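Local coordinates for transcription antitermination protein NusB (Aquifex aeolicus, PDB 3R2C) that probably takes part in transcription antitermination of ribosomal RNA operons by binding the boxA antiterminator sequence of the RNA, at residues A[3-14]-A[42-51]; A[54-65]-A[85-94]. One frame throughout, in Å; residues are numbered along the deposited sequence.

Contact 1: A[3-14]-A[42-51]; sequences YRKGARDTAFLV and DAYEYAKKLV. With nucleotides of chain E.
The N-terminal arginine-rich helix of the NusB fold, which meets two guanine nucleotides of chain E through Lys5 and Arg8, packs here on helix 41-56, and Arg4 stacks on Tyr46 across the interface. The axes pass 8.2 Å apart at -44°, a close approach allowed by alanines: Ala7 CB lies 4.1 Å from Ala47 CB, and Ala11 CB rests on Leu50 CB at 3.7 Å. Further on, Val51 CG2 reaches Ala11 and Val14. The guanidinium of Arg4 lies flat over the Tyr46 ring, planes 10° apart, with NE 3.6 Å from CE1 of Tyr46, while Arg4 CG makes a CH-pi contact with the same face. With its CG anti to the backbone N (chi1 -161°), Tyr46 meets Ala7 CB at the ring edge and sends its OH to Glu91. A leucine in place of Tyr46 would probably leave the Arg4 guanidinium free to turn and Glu91 without its hydroxyl partner. Tyr3 stacks on Asp42, whose CB sits 3.9 Å from the ring centroid. Arg8 NH1 donates to O6 of G1 of chain E at 2.9 Å, and Arg8 pairs with Asp106, Glu91 and Glu99; these carboxylates probably hold the guanidinium in place to donate to the guanine O6.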
loop_
_atom_site.group_PDB
_atom_site.type_symbol
_atom_site.label_atom_id
_atom_site.label_comp_id
_atom_site.label_asym_id
_atom_site.label_seq_id
_atom_site.Cartn_x
_atom_site.Cartn_y
_atom_site.Cartn_z
ATOM N N TYR A 3 1.521 2.919 20.341
ATOM C CA TYR A 3 0.743 1.879 19.658
ATOM C C TYR A 3 0.196 2.373 18.305
ATOM O O TYR A 3 -0.088 1.573 17.422
ATOM C CB TYR A 3 -0.424 1.400 20.521
ATOM C CG TYR A 3 -1.545 2.400 20.603
ATOM C CD1 TYR A 3 -1.557 3.374 21.592
ATOM C CD2 TYR A 3 -2.593 2.383 19.690
ATOM C CE1 TYR A 3 -2.568 4.301 21.669
ATOM C CE2 TYR A 3 -3.611 3.314 19.767
ATOM C CZ TYR A 3 -3.593 4.267 20.764
ATOM O OH TYR A 3 -4.609 5.195 20.851
ATOM N N ARG A 4 0.061 3.683 18.142
ATOM C CA ARG A 4 -0.403 4.222 16.855
ATOM C C ARG A 4 0.579 4.002 15.697
ATOM O O ARG A 4 0.177 4.041 14.537
ATOM C CB ARG A 4 -0.735 5.705 16.981
ATOM C CG ARG A 4 -1.981 5.961 17.815
ATOM C CD ARG A 4 -2.209 7.433 17.992
ATOM N NE ARG A 4 -3.469 7.710 18.672
ATOM C CZ ARG A 4 -3.938 8.934 18.897
ATOM N NH1 ARG A 4 -3.248 9.994 18.494
ATOM N NH2 ARG A 4 -5.098 9.099 19.518
ATOM N N LYS A 5 1.862 3.786 15.992
ATOM C CA LYS A 5 2.816 3.452 14.935
ATOM C C LYS A 5 2.416 2.131 14.275
ATOM O O LYS A 5 2.360 2.026 13.047
ATOM C CB LYS A 5 4.241 3.345 15.480
ATOM C CG LYS A 5 5.304 3.129 14.416
ATOM C CD LYS A 5 6.721 3.182 15.048
ATOM C CE LYS A 5 7.829 2.906 14.021
ATOM N NZ LYS A 5 7.929 4.012 13.014
ATOM N N GLY A 6 2.143 1.119 15.092
ATOM C CA GLY A 6 1.685 -0.159 14.573
ATOM C C GLY A 6 0.354 -0.031 13.844
ATOM O O GLY A 6 0.130 -0.686 12.828
ATOM N N ALA A 7 -0.534 0.813 14.353
ATOM C CA ALA A 7 -1.857 0.979 13.730
ATOM C C ALA A 7 -1.730 1.609 12.340
ATOM O O ALA A 7 -2.472 1.260 11.422
ATOM C CB ALA A 7 -2.749 1.832 14.612
ATOM N N ARG A 8 -0.790 2.537 12.195
ATOM C CA ARG A 8 -0.506 3.147 10.893
ATOM C C ARG A 8 0.061 2.125 9.906
ATOM O O ARG A 8 -0.270 2.156 8.718
ATOM C CB ARG A 8 0.452 4.328 11.063
ATOM C CG ARG A 8 -0.229 5.503 11.743
ATOM C CD ARG A 8 0.761 6.581 12.206
ATOM N NE ARG A 8 0.071 7.577 13.029
ATOM C CZ ARG A 8 0.475 7.983 14.230
ATOM N NH1 ARG A 8 1.616 7.522 14.757
ATOM N NH2 ARG A 8 -0.248 8.871 14.898
ATOM N N ASP A 9 0.905 1.216 10.383
ATOM C CA ASP A 9 1.376 0.139 9.516
ATOM C C ASP A 9 0.207 -0.747 9.037
ATOM O O ASP A 9 0.099 -1.076 7.850
ATOM C CB ASP A 9 2.432 -0.715 10.222
ATOM C CG ASP A 9 2.838 -1.938 9.391
ATOM O OD1 ASP A 9 3.629 -1.776 8.438
ATOM O OD2 ASP A 9 2.355 -3.058 9.674
ATOM N N THR A 10 -0.681 -1.119 9.953
ATOM C CA THR A 10 -1.858 -1.905 9.572
ATOM C C THR A 10 -2.687 -1.183 8.518
ATOM O O THR A 10 -3.062 -1.769 7.499
ATOM C CB THR A 10 -2.739 -2.192 10.800
ATOM O OG1 THR A 10 -1.989 -2.985 11.730
ATOM C CG2 THR A 10 -4.011 -2.927 10.403
ATOM N N ALA A 11 -2.976 0.090 8.769
ATOM C CA ALA A 11 -3.820 0.872 7.882
ATOM C C ALA A 11 -3.153 1.028 6.512
ATOM O O ALA A 11 -3.816 0.904 5.473
ATOM C CB ALA A 11 -4.104 2.247 8.492
ATOM N N PHE A 12 -1.843 1.290 6.507
ATOM C CA PHE A 12 -1.113 1.381 5.239
ATOM C C PHE A 12 -1.224 0.078 4.428
ATOM O O PHE A 12 -1.482 0.106 3.213
ATOM C CB PHE A 12 0.369 1.696 5.458
ATOM C CG PHE A 12 1.201 1.434 4.239
ATOM C CD1 PHE A 12 1.275 2.376 3.229
ATOM C CD2 PHE A 12 1.889 0.228 4.093
ATOM C CE1 PHE A 12 2.024 2.126 2.076
ATOM C CE2 PHE A 12 2.635 -0.027 2.957
ATOM C CZ PHE A 12 2.697 0.928 1.939
ATOM N N LEU A 13 -1.035 -1.056 5.095
ATOM C CA LEU A 13 -1.098 -2.350 4.421
ATOM C C LEU A 13 -2.469 -2.560 3.800
ATOM O O LEU A 13 -2.584 -3.114 2.697
ATOM C CB LEU A 13 -0.775 -3.500 5.393
ATOM C CG LEU A 13 0.674 -3.476 5.908
ATOM C CD1 LEU A 13 0.964 -4.640 6.853
ATOM C CD2 LEU A 13 1.671 -3.485 4.745
ATOM N N VAL A 14 -3.510 -2.116 4.499
ATOM C CA VAL A 14 -4.859 -2.274 3.976
ATOM C C VAL A 14 -5.075 -1.398 2.737
ATOM O O VAL A 14 -5.572 -1.887 1.735
ATOM C CB VAL A 14 -5.947 -2.054 5.055
ATOM C CG1 VAL A 14 -7.353 -2.100 4.430
ATOM C CG2 VAL A 14 -5.829 -3.145 6.155
ATOM N N ASP A 42 -6.690 -1.098 21.460
ATOM C CA ASP A 42 -6.184 0.233 21.124
ATOM C C ASP A 42 -5.749 0.324 19.647
ATOM O O ASP A 42 -6.195 1.221 18.922
ATOM C CB ASP A 42 -5.075 0.712 22.090
ATOM C CG ASP A 42 -3.922 -0.294 22.259
ATOM O OD1 ASP A 42 -3.772 -1.214 21.433
ATOM O OD2 ASP A 42 -3.140 -0.149 23.236
ATOM N N ALA A 43 -4.940 -0.631 19.200
ATOM C CA ALA A 43 -4.345 -0.580 17.867
ATOM C C ALA A 43 -5.336 -1.040 16.802
ATOM O O ALA A 43 -5.320 -0.557 15.662
ATOM C CB ALA A 43 -3.082 -1.432 17.817
ATOM N N TYR A 44 -6.188 -1.988 17.169
ATOM C CA TYR A 44 -7.226 -2.473 16.272
ATOM C C TYR A 44 -8.225 -1.350 15.949
ATOM O O TYR A 44 -8.585 -1.120 14.788
ATOM C CB TYR A 44 -7.960 -3.648 16.920
ATOM C CG TYR A 44 -9.120 -4.170 16.105
ATOM C CD1 TYR A 44 -10.388 -3.614 16.231
ATOM C CD2 TYR A 44 -8.947 -5.216 15.206
ATOM C CE1 TYR A 44 -11.454 -4.090 15.482
ATOM C CE2 TYR A 44 -10.002 -5.699 14.459
ATOM C CZ TYR A 44 -11.254 -5.130 14.598
ATOM O OH TYR A 44 -12.311 -5.606 13.854
ATOM N N GLU A 45 -8.669 -0.645 16.979
ATOM C CA GLU A 45 -9.667 0.394 16.790
ATOM C C GLU A 45 -9.079 1.611 16.080
ATOM O O GLU A 45 -9.742 2.213 15.239
ATOM C CB GLU A 45 -10.309 0.778 18.128
ATOM C CG GLU A 45 -11.261 -0.316 18.619
ATOM C CD GLU A 45 -12.198 0.147 19.713
ATOM O OE1 GLU A 45 -12.039 1.285 20.205
ATOM O OE2 GLU A 45 -13.099 -0.639 20.080
ATOM N N TYR A 46 -7.834 1.961 16.382
ATOM C CA TYR A 46 -7.230 3.108 15.715
ATOM C C TYR A 46 -6.959 2.797 14.232
ATOM O O TYR A 46 -7.226 3.627 13.368
ATOM C CB TYR A 46 -5.947 3.558 16.416
ATOM C CG TYR A 46 -5.573 4.978 16.045
ATOM C CD1 TYR A 46 -6.317 6.047 16.527
ATOM C CD2 TYR A 46 -4.505 5.250 15.184
ATOM C CE1 TYR A 46 -6.007 7.347 16.193
ATOM C CE2 TYR A 46 -4.181 6.560 14.838
ATOM C CZ TYR A 46 -4.942 7.605 15.354
ATOM O OH TYR A 46 -4.665 8.918 15.035
ATOM N N ALA A 47 -6.424 1.610 13.948
ATOM C CA ALA A 47 -6.246 1.158 12.569
ATOM C C ALA A 47 -7.571 1.188 11.803
ATOM O O ALA A 47 -7.619 1.619 10.643
ATOM C CB ALA A 47 -5.664 -0.255 12.537
ATOM N N LYS A 48 -8.641 0.709 12.432
ATOM C CA LYS A 48 -9.941 0.643 11.764
ATOM C C LYS A 48 -10.427 2.059 11.412
ATOM O O LYS A 48 -10.997 2.288 10.338
ATOM C CB LYS A 48 -10.960 -0.060 12.660
ATOM C CG LYS A 48 -12.354 -0.233 12.059
ATOM C CD LYS A 48 -13.305 -0.823 13.100
ATOM C CE LYS A 48 -14.355 -1.741 12.481
ATOM N NZ LYS A 48 -14.622 -2.940 13.338
ATOM N N LYS A 49 -10.177 3.003 12.312
ATOM C CA LYS A 49 -10.582 4.390 12.109
ATOM C C LYS A 49 -9.769 5.073 10.994
ATOM O O LYS A 49 -10.333 5.806 10.182
ATOM C CB LYS A 49 -10.462 5.177 13.408
ATOM C CG LYS A 49 -11.074 6.573 13.332
ATOM C CD LYS A 49 -11.408 7.083 14.715
ATOM C CE LYS A 49 -10.166 7.152 15.563
ATOM N NZ LYS A 49 -9.190 8.093 14.964
ATOM N N LEU A 50 -8.461 4.818 10.944
ATOM C CA LEU A 50 -7.616 5.334 9.862
ATOM C C LEU A 50 -8.103 4.819 8.522
ATOM O O LEU A 50 -8.257 5.595 7.582
ATOM C CB LEU A 50 -6.156 4.914 10.041
ATOM C CG LEU A 50 -5.438 5.533 11.235
ATOM C CD1 LEU A 50 -4.084 4.821 11.478
ATOM C CD2 LEU A 50 -5.249 7.021 11.005
ATOM N N VAL A 51 -8.335 3.511 8.436
ATOM C CA VAL A 51 -8.793 2.908 7.181
ATOM C C VAL A 51 -10.163 3.456 6.809
ATOM O O VAL A 51 -10.396 3.856 5.662
ATOM C CB VAL A 51 -8.841 1.361 7.249
ATOM C CG1 VAL A 51 -9.572 0.792 6.023
ATOM C CG2 VAL A 51 -7.423 0.792 7.326
ATOM O "O5'" G E 1 6.690 6.995 24.249
ATOM C "C5'" G E 1 7.745 6.127 23.848
ATOM C "C4'" G E 1 8.490 6.676 22.659
ATOM O "O4'" G E 1 7.612 6.662 21.494
ATOM C "C3'" G E 1 8.957 8.120 22.790
ATOM O "O3'" G E 1 10.090 8.285 21.943
ATOM C "C2'" G E 1 7.759 8.878 22.212
ATOM O "O2'" G E 1 8.016 10.209 21.815
ATOM C "C1'" G E 1 7.422 7.979 21.023
ATOM N N9 G E 1 6.053 8.086 20.521
ATOM C C8 G E 1 4.843 8.364 21.119
ATOM N N7 G E 1 3.845 8.314 20.266
ATOM C C5 G E 1 4.432 7.977 19.053
ATOM C C6 G E 1 3.894 7.779 17.745
ATOM O O6 G E 1 2.726 7.870 17.391
ATOM N N1 G E 1 4.866 7.442 16.806
ATOM C C2 G E 1 6.203 7.325 17.093
ATOM N N2 G E 1 7.034 7.004 16.097
ATOM N N3 G E 1 6.713 7.519 18.292
ATOM C C4 G E 1 5.783 7.838 19.206
ATOM P P G E 2 11.352 9.182 22.368
ATOM O OP1 G E 2 12.467 8.275 22.584
ATOM O OP2 G E 2 10.917 10.075 23.473
ATOM O "O5'" G E 2 11.602 10.029 21.048
ATOM C "C5'" G E 2 12.788 10.777 20.846
ATOM C "C4'" G E 2 13.028 11.008 19.370
ATOM O "O4'" G E 2 13.357 9.750 18.724
ATOM C "C3'" G E 2 11.825 11.515 18.573
ATOM O "O3'" G E 2 11.617 12.908 18.706
ATOM C "C2'" G E 2 12.163 11.088 17.150
ATOM O "O2'" G E 2 13.067 11.999 16.545
ATOM C "C1'" G E 2 12.886 9.756 17.388
ATOM N N9 G E 2 11.995 8.592 17.189
ATOM C C8 G E 2 11.214 7.960 18.119
ATOM N N7 G E 2 10.523 6.977 17.609
ATOM C C5 G E 2 10.860 6.963 16.265
ATOM C C6 G E 2 10.421 6.113 15.214
ATOM O O6 G E 2 9.620 5.164 15.282
ATOM N N1 G E 2 11.022 6.438 14.002
ATOM C C2 G E 2 11.912 7.468 13.825
ATOM N N2 G E 2 12.381 7.616 12.585
ATOM N N3 G E 2 12.326 8.273 14.800
ATOM C C4 G E 2 11.764 7.962 15.986
HETATM O O HOH W 1 -3.008 -2.391 14.223
#

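Contact 2: A[54-65]-A[85-94]; sequences AVRHIEEIDSII and LRLGVAELIF
Arg86 runs out from helix 85-94 across helix 58-65, its chain extended from CG to NE. Its CB lies 4.1 Å from Ile61 CG2, and CG packs on that same methyl. CD then passes Ile58 CD1 at 3.7 Å, and NE, close to this methyl too, donates to Asp62 OD1 at 2.9 Å in an almost straight bond (176°), meeting the syn lone pair. NH2 completes a side-on salt bridge to Asp62 OD2 at 2.8 Å; the carboxylate and guanidinium lie almost in one plane, which fixes the rotation of both. NH1 turns to Asn83, so the guanidinium is held by partners on both helices. In return Ile61 is a knob among Arg86, Val89, Ala90 and Phe94, its CG1 3.5 Å from Phe94 CE1.

At the other end His57, the N-cap residue between the two helical pieces, lays its ring on Phe94 in an offset stack, centroids 4.5 Å apart and planes at 22°. With CG beside the backbone N, the imidazole comes over that ring, while Glu60 OE1 comes to the ring edge at Phe94 CE2. Back toward Arg86, Ile65 CD1 packs against Leu85 CB. The axes of segments 58-65 and 85-94 cross at 105°, and this steep knobs-into-holes packing, with a salt bridge at one end and an aromatic stack at the other, belongs to the all-helical core of the NusB fold.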
loop_
_atom_site.group_PDB
_atom_site.type_symbol
_atom_site.label_atom_id
_atom_site.label_comp_id
_atom_site.label_asym_id
_atom_site.label_seq_id
_atom_site.Cartn_x
_atom_site.Cartn_y
_atom_site.Cartn_z
ATOM N N ALA A 54 -9.780 7.158 5.485
ATOM C CA ALA A 54 -9.171 7.245 4.157
ATOM C C ALA A 54 -10.136 6.767 3.079
ATOM O O ALA A 54 -10.230 7.365 2.008
ATOM C CB ALA A 54 -7.878 6.415 4.093
ATOM N N VAL A 55 -10.832 5.668 3.345
ATOM C CA VAL A 55 -11.729 5.098 2.339
ATOM C C VAL A 55 -12.922 6.020 2.081
ATOM O O VAL A 55 -13.286 6.306 0.933
ATOM C CB VAL A 55 -12.255 3.722 2.776
ATOM C CG1 VAL A 55 -13.490 3.323 1.931
ATOM C CG2 VAL A 55 -11.158 2.668 2.679
ATOM N N ARG A 56 -13.526 6.505 3.155
ATOM C CA ARG A 56 -14.706 7.352 3.040
ATOM C C ARG A 56 -14.405 8.728 2.419
ATOM O O ARG A 56 -15.299 9.375 1.871
ATOM C CB ARG A 56 -15.369 7.514 4.412
ATOM C CG ARG A 56 -16.321 8.706 4.511
ATOM C CD ARG A 56 -16.942 8.827 5.898
ATOM N NE ARG A 56 -16.314 9.890 6.677
ATOM C CZ ARG A 56 -15.556 9.695 7.753
ATOM N NH1 ARG A 56 -15.331 8.468 8.211
ATOM N NH2 ARG A 56 -15.030 10.740 8.379
ATOM N N HIS A 57 -13.162 9.186 2.523
ATOM C CA HIS A 57 -12.776 10.465 1.931
ATOM C C HIS A 57 -11.794 10.328 0.761
ATOM O O HIS A 57 -11.113 11.282 0.383
ATOM C CB HIS A 57 -12.173 11.341 3.023
ATOM C CG HIS A 57 -13.152 11.693 4.093
ATOM N ND1 HIS A 57 -14.216 12.543 3.873
ATOM C CD2 HIS A 57 -13.242 11.307 5.387
ATOM C CE1 HIS A 57 -14.917 12.665 4.986
ATOM N NE2 HIS A 57 -14.343 11.930 5.922
ATOM N N ILE A 58 -11.757 9.156 0.146
ATOM C CA ILE A 58 -10.686 8.854 -0.800
ATOM C C ILE A 58 -10.628 9.832 -1.994
ATOM O O ILE A 58 -9.538 10.204 -2.424
ATOM C CB ILE A 58 -10.775 7.396 -1.290
ATOM C CG1 ILE A 58 -9.490 6.986 -2.027
ATOM C CG2 ILE A 58 -12.016 7.197 -2.161
ATOM C CD1 ILE A 58 -8.231 7.062 -1.164
ATOM N N GLU A 59 -11.777 10.256 -2.529
ATOM C CA GLU A 59 -11.765 11.162 -3.672
ATOM C C GLU A 59 -11.194 12.524 -3.303
ATOM O O GLU A 59 -10.425 13.099 -4.066
ATOM C CB GLU A 59 -13.175 11.348 -4.265
ATOM C CG GLU A 59 -13.767 10.058 -4.845
ATOM C CD GLU A 59 -13.484 9.905 -6.319
ATOM O OE1 GLU A 59 -12.352 9.497 -6.666
ATOM O OE2 GLU A 59 -14.397 10.196 -7.129
ATOM N N GLU A 60 -11.585 13.057 -2.149
ATOM C CA GLU A 60 -11.071 14.358 -1.733
ATOM C C GLU A 60 -9.584 14.244 -1.379
ATOM O O GLU A 60 -8.797 15.140 -1.648
ATOM C CB GLU A 60 -11.847 14.904 -0.533
ATOM C CG GLU A 60 -11.443 16.315 -0.159
ATOM C CD GLU A 60 -12.328 16.932 0.916
ATOM O OE1 GLU A 60 -13.267 16.258 1.405
ATOM O OE2 GLU A 60 -12.072 18.104 1.270
ATOM N N ILE A 61 -9.194 13.134 -0.774
ATOM C CA ILE A 61 -7.784 12.933 -0.409
ATOM C C ILE A 61 -6.904 12.932 -1.675
ATOM O O ILE A 61 -5.875 13.590 -1.739
ATOM C CB ILE A 61 -7.617 11.622 0.393
ATOM C CG1 ILE A 61 -8.174 11.827 1.813
ATOM C CG2 ILE A 61 -6.151 11.185 0.433
ATOM C CD1 ILE A 61 -8.322 10.549 2.626
ATOM N N ASP A 62 -7.345 12.217 -2.700
ATOM C CA ASP A 62 -6.593 12.141 -3.947
ATOM C C ASP A 62 -6.491 13.524 -4.616
ATOM O O ASP A 62 -5.470 13.872 -5.194
ATOM C CB ASP A 62 -7.251 11.116 -4.892
ATOM C CG ASP A 62 -6.940 9.658 -4.488
ATOM O OD1 ASP A 62 -6.267 9.449 -3.449
ATOM O OD2 ASP A 62 -7.369 8.718 -5.198
ATOM N N SER A 63 -7.563 14.297 -4.544
ATOM C CA SER A 63 -7.560 15.654 -5.093
ATOM C C SER A 63 -6.586 16.561 -4.335
ATOM O O SER A 63 -5.851 17.357 -4.930
ATOM C CB SER A 63 -8.971 16.234 -5.023
ATOM O OG SER A 63 -8.983 17.585 -5.423
ATOM N N ILE A 64 -6.594 16.462 -3.012
ATOM C CA ILE A 64 -5.683 17.267 -2.199
ATOM C C ILE A 64 -4.233 16.938 -2.549
ATOM O O ILE A 64 -3.400 17.820 -2.700
ATOM C CB ILE A 64 -5.918 17.019 -0.709
ATOM C CG1 ILE A 64 -7.228 17.696 -0.288
ATOM C CG2 ILE A 64 -4.725 17.524 0.107
ATOM C CD1 ILE A 64 -7.777 17.199 1.017
ATOM N N ILE A 65 -3.941 15.655 -2.695
ATOM C CA ILE A 65 -2.604 15.223 -3.073
ATOM C C ILE A 65 -2.245 15.764 -4.463
ATOM O O ILE A 65 -1.173 16.325 -4.653
ATOM C CB ILE A 65 -2.505 13.678 -3.036
ATOM C CG1 ILE A 65 -2.556 13.184 -1.574
ATOM C CG2 ILE A 65 -1.238 13.191 -3.731
ATOM C CD1 ILE A 65 -2.834 11.671 -1.461
ATOM N N LEU A 85 0.823 8.458 1.328
ATOM C CA LEU A 85 0.296 9.820 1.260
ATOM C C LEU A 85 -1.194 9.855 1.596
ATOM O O LEU A 85 -1.656 10.766 2.263
ATOM C CB LEU A 85 0.542 10.458 -0.125
ATOM C CG LEU A 85 1.977 10.996 -0.310
ATOM C CD1 LEU A 85 2.288 11.305 -1.780
ATOM C CD2 LEU A 85 2.210 12.223 0.564
ATOM N N ARG A 86 -1.951 8.868 1.143
ATOM C CA ARG A 86 -3.375 8.868 1.435
ATOM C C ARG A 86 -3.573 8.759 2.938
ATOM O O ARG A 86 -4.432 9.423 3.522
ATOM C CB ARG A 86 -4.072 7.707 0.730
ATOM C CG ARG A 86 -4.351 7.962 -0.759
ATOM C CD ARG A 86 -4.533 6.641 -1.532
ATOM N NE ARG A 86 -5.185 6.864 -2.818
ATOM C CZ ARG A 86 -5.314 5.953 -3.774
ATOM N NH1 ARG A 86 -4.809 4.732 -3.627
ATOM N NH2 ARG A 86 -5.951 6.268 -4.885
ATOM N N LEU A 87 -2.770 7.912 3.561
ATOM C CA LEU A 87 -2.883 7.691 4.990
ATOM C C LEU A 87 -2.474 8.955 5.754
ATOM O O LEU A 87 -3.137 9.354 6.721
ATOM C CB LEU A 87 -2.011 6.498 5.394
ATOM C CG LEU A 87 -1.986 6.171 6.889
ATOM C CD1 LEU A 87 -3.394 5.875 7.398
ATOM C CD2 LEU A 87 -1.040 4.989 7.159
ATOM N N GLY A 88 -1.379 9.584 5.327
ATOM C CA GLY A 88 -0.898 10.801 5.969
ATOM C C GLY A 88 -1.956 11.894 5.901
ATOM O O GLY A 88 -2.209 12.597 6.870
ATOM N N VAL A 89 -2.598 12.034 4.756
ATOM C CA VAL A 89 -3.604 13.085 4.607
ATOM C C VAL A 89 -4.825 12.788 5.481
ATOM O O VAL A 89 -5.368 13.682 6.118
ATOM C CB VAL A 89 -4.019 13.262 3.137
ATOM C CG1 VAL A 89 -5.291 14.147 3.024
ATOM C CG2 VAL A 89 -2.864 13.861 2.345
ATOM N N ALA A 90 -5.258 11.530 5.495
ATOM C CA ALA A 90 -6.401 11.131 6.305
ATOM C C ALA A 90 -6.163 11.489 7.777
ATOM O O ALA A 90 -7.058 12.015 8.443
ATOM C CB ALA A 90 -6.674 9.633 6.159
ATOM N N GLU A 91 -4.970 11.222 8.293
ATOM C CA GLU A 91 -4.730 11.487 9.717
ATOM C C GLU A 91 -4.489 12.965 10.019
ATOM O O GLU A 91 -5.027 13.504 10.989
ATOM C CB GLU A 91 -3.552 10.669 10.272
ATOM C CG GLU A 91 -3.565 10.680 11.804
ATOM C CD GLU A 91 -2.665 9.634 12.421
ATOM O OE1 GLU A 91 -1.896 8.989 11.676
ATOM O OE2 GLU A 91 -2.728 9.462 13.660
ATOM N N LEU A 92 -3.671 13.619 9.207
ATOM C CA LEU A 92 -3.294 15.008 9.479
ATOM C C LEU A 92 -4.480 15.939 9.289
ATOM O O LEU A 92 -4.662 16.891 10.030
ATOM C CB LEU A 92 -2.166 15.447 8.542
ATOM C CG LEU A 92 -0.806 14.834 8.885
ATOM C CD1 LEU A 92 0.203 15.160 7.782
ATOM C CD2 LEU A 92 -0.309 15.313 10.257
ATOM N N ILE A 93 -5.296 15.646 8.290
ATOM C CA ILE A 93 -6.333 16.582 7.887
ATOM C C ILE A 93 -7.705 16.130 8.319
ATOM O O ILE A 93 -8.416 16.869 8.987
ATOM C CB ILE A 93 -6.307 16.820 6.380
ATOM C CG1 ILE A 93 -4.993 17.515 6.015
ATOM C CG2 ILE A 93 -7.516 17.656 5.945
ATOM C CD1 ILE A 93 -4.981 18.140 4.649
ATOM N N PHE A 94 -8.078 14.913 7.960
ATOM C CA PHE A 94 -9.442 14.485 8.199
ATOM C C PHE A 94 -9.650 14.060 9.654
ATOM O O PHE A 94 -10.755 14.156 10.173
ATOM C CB PHE A 94 -9.849 13.411 7.176
ATOM C CG PHE A 94 -10.042 13.970 5.798
ATOM C CD1 PHE A 94 -8.979 14.075 4.919
ATOM C CD2 PHE A 94 -11.292 14.450 5.402
ATOM C CE1 PHE A 94 -9.161 14.616 3.651
ATOM C CE2 PHE A 94 -11.488 14.991 4.142
ATOM C CZ PHE A 94 -10.425 15.075 3.261
HETATM O O HOH W 2 -13.666 12.922 9.094
#

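In the fold
From the N terminus, helix 3-21 is followed by helix 25-36, and contact 1 closes this first loop when helix 41-56 returns against the opening helix. The last turn of the same helix opens contact 2, which carries on past the break into helix 58-66; that second loop closes when helix 79-94 comes back across the short helix. The two contacts therefore follow in series, neither enclosing the other, with helix 41-56 shared and their centres about 15 Å apart. They meet at Glu91, which salt-bridges Arg8 and probably hydrogen-bonds Tyr46, and at Leu87, which packs on helix 3-21. Helix 79-94 thus joins the RNA-binding N-terminal helix to the C-terminal half, where helices 100-114 and 117-137 pack against it.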